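Stiv-a81 (Sulfolobus Turreted Icosahedral Virus, PDB 3RKL) is of unknown function but is a viral protein that assembles with other copies of itself, in keeping with a four-helix bundle. Local coordinates at residues G16-V21 with L61-I66. The protein carries 1 engineered substitution. Sequence-based numbering, arbitrary orientation.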
loop_
_atom_site.group_PDB
_atom_site.type_symbol
_atom_site.label_atom_id
_atom_site.label_comp_id
_atom_site.label_asym_id
_atom_site.label_seq_id
_atom_site.Cartn_x
_atom_site.Cartn_y
_atom_site.Cartn_z
ATOM N N GLY A 16 1.542 -24.011 23.589
ATOM C CA GLY A 16 2.957 -24.329 23.295
ATOM C C GLY A 16 4.013 -23.748 24.232
ATOM O O GLY A 16 4.993 -23.136 23.783
ATOM N N HIS A 17 3.803 -23.948 25.531
ATOM C CA HIS A 17 4.723 -23.495 26.601
ATOM C C HIS A 17 4.717 -21.978 26.821
ATOM O O HIS A 17 5.556 -21.455 27.561
ATOM C CB HIS A 17 6.178 -23.980 26.379
ATOM C CG HIS A 17 6.316 -25.460 26.175
ATOM N ND1 HIS A 17 6.290 -26.369 27.214
ATOM C CD2 HIS A 17 6.524 -26.186 25.050
ATOM C CE1 HIS A 17 6.449 -27.589 26.734
ATOM N NE2 HIS A 17 6.598 -27.506 25.425
ATOM N N LYS A 18 3.770 -21.277 26.197
ATOM C CA LYS A 18 3.701 -19.818 26.293
ATOM C C LYS A 18 2.299 -19.313 26.667
ATOM O O LYS A 18 1.299 -20.001 26.466
ATOM C CB LYS A 18 4.160 -19.183 24.977
ATOM C CG LYS A 18 5.562 -19.596 24.551
ATOM C CD LYS A 18 6.021 -18.911 23.280
ATOM C CE LYS A 18 7.401 -19.405 22.864
ATOM N NZ LYS A 18 7.825 -18.889 21.533
ATOM N N GLU A 19 2.259 -18.101 27.227
ATOM C CA GLU A 19 1.013 -17.404 27.564
ATOM C C GLU A 19 1.001 -16.058 26.845
ATOM O O GLU A 19 2.009 -15.356 26.846
ATOM C CB GLU A 19 0.900 -17.175 29.076
ATOM C CG GLU A 19 -0.050 -18.136 29.780
ATOM C CD GLU A 19 0.140 -18.169 31.286
ATOM O OE1 GLU A 19 0.434 -17.109 31.877
ATOM O OE2 GLU A 19 -0.009 -19.256 31.883
ATOM N N PHE A 20 -0.136 -15.702 26.248
ATOM C CA PHE A 20 -0.246 -14.469 25.461
ATOM C C PHE A 20 -1.471 -13.662 25.883
ATOM O O PHE A 20 -2.597 -14.144 25.787
ATOM C CB PHE A 20 -0.337 -14.807 23.978
ATOM C CG PHE A 20 -0.175 -13.624 23.069
ATOM C CD1 PHE A 20 1.092 -13.167 22.729
ATOM C CD2 PHE A 20 -1.279 -12.981 22.532
ATOM C CE1 PHE A 20 1.249 -12.082 21.878
ATOM C CE2 PHE A 20 -1.125 -11.894 21.687
ATOM C CZ PHE A 20 0.143 -11.448 21.362
ATOM N N VAL A 21 -1.228 -12.443 26.366
ATOM C CA VAL A 21 -2.281 -11.595 26.925
ATOM C C VAL A 21 -2.776 -10.569 25.920
ATOM O O VAL A 21 -1.991 -9.796 25.366
ATOM C CB VAL A 21 -1.789 -10.866 28.186
ATOM C CG1 VAL A 21 -2.897 -9.983 28.752
ATOM C CG2 VAL A 21 -1.308 -11.877 29.222
ATOM N N LEU A 61 5.132 -18.158 13.041
ATOM C CA LEU A 61 3.961 -18.055 12.176
ATOM C C LEU A 61 2.761 -18.763 12.785
ATOM O O LEU A 61 1.654 -18.209 12.860
ATOM C CB LEU A 61 4.281 -18.608 10.789
ATOM C CG LEU A 61 3.134 -18.651 9.777
ATOM C CD1 LEU A 61 2.536 -17.258 9.571
ATOM C CD2 LEU A 61 3.583 -19.234 8.461
ATOM N N HIS A 62 2.987 -20.002 13.220
ATOM C CA HIS A 62 1.918 -20.787 13.803
ATOM C C HIS A 62 1.451 -20.203 15.133
ATOM O O HIS A 62 0.265 -20.095 15.382
ATOM C CB HIS A 62 2.354 -22.234 13.991
ATOM C CG HIS A 62 1.320 -23.081 14.656
ATOM N ND1 HIS A 62 0.027 -23.167 14.191
ATOM C CD2 HIS A 62 1.381 -23.870 15.752
ATOM C CE1 HIS A 62 -0.667 -23.967 14.982
ATOM N NE2 HIS A 62 0.136 -24.420 15.926
ATOM N N GLU A 63 2.404 -19.835 15.971
ATOM C CA GLU A 63 2.113 -19.249 17.280
ATOM C C GLU A 63 1.181 -18.042 17.152
ATOM O O GLU A 63 0.137 -17.953 17.810
ATOM C CB GLU A 63 3.446 -18.862 17.932
ATOM C CG GLU A 63 3.376 -18.005 19.136
ATOM C CD GLU A 63 4.754 -17.682 19.734
ATOM O OE1 GLU A 63 5.802 -17.998 19.109
ATOM O OE2 GLU A 63 4.777 -17.102 20.844
ATOM N N TYR A 64 1.568 -17.103 16.299
ATOM C CA TYR A 64 0.782 -15.875 16.137
ATOM C C TYR A 64 -0.583 -16.149 15.499
ATOM O O TYR A 64 -1.558 -15.507 15.853
ATOM C CB TYR A 64 1.598 -14.792 15.421
ATOM C CG TYR A 64 2.447 -14.048 16.415
ATOM C CD1 TYR A 64 1.970 -12.891 17.013
ATOM C CD2 TYR A 64 3.683 -14.536 16.824
ATOM C CE1 TYR A 64 2.702 -12.210 17.957
ATOM C CE2 TYR A 64 4.431 -13.860 17.787
ATOM C CZ TYR A 64 3.919 -12.700 18.353
ATOM O OH TYR A 64 4.630 -12.008 19.297
ATOM N N ALA A 65 -0.667 -17.133 14.605
ATOM C CA ALA A 65 -1.957 -17.542 14.045
ATOM C C ALA A 65 -2.868 -18.130 15.134
ATOM O O ALA A 65 -4.083 -17.921 15.124
ATOM C CB ALA A 65 -1.754 -18.543 12.906
ATOM N N ILE A 66 -2.275 -18.868 16.072
ATOM C CA ILE A 66 -3.023 -19.421 17.207
ATOM C C ILE A 66 -3.569 -18.276 18.087
ATOM O O ILE A 66 -4.745 -18.286 18.468
ATOM C CB ILE A 66 -2.162 -20.404 18.023
ATOM C CG1 ILE A 66 -1.993 -21.725 17.261
ATOM C CG2 ILE A 66 -2.765 -20.638 19.422
ATOM C CD1 ILE A 66 -3.223 -22.639 17.275
#
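The carboxylate of E63 has a partner at each oxygen where strand 18-21 lies over helix 55-80. The contact lays an outer strand of a small antiparallel sheet on the second helix of a helical hairpin. K18 and E63 form a salt bridge, with K18 NZ 3.3 Å from E63 OE1. As a hydrogen bond this link is weak. OE2 has its firmer partner in the hydroxyl of Y67, one turn further along the same helix. The lysine chain also passes close beside this second oxygen, with K18 CD 3.3 Å from E63 OE2. K18 starts with CG beside its backbone N (chi1 -57°) and then runs extended, which carries the amine from the strand to the helix. The E63 chain is extended too, and the two side chains cross at about a right angle.

Copies of the chain pack together, in keeping with a four-helix bundle, and A65 on this helix packs on T72 of a second subunit.

F20 forms the apolar half of the contact. Its CG lies anti to the backbone N (chi1 -168°), and its CB is directed toward the helix. The F20 ring stacks with Y67 and also meets Y49 of a third subunit. Y64 packs on L32 and V36 of helix 25-46. The F20 and Y64 rings are oblique, with centroids 5.8 Å apart and planes at 76°. They touch at one point, where F20 CE1 lies 4.2 Å from Y64 CE1.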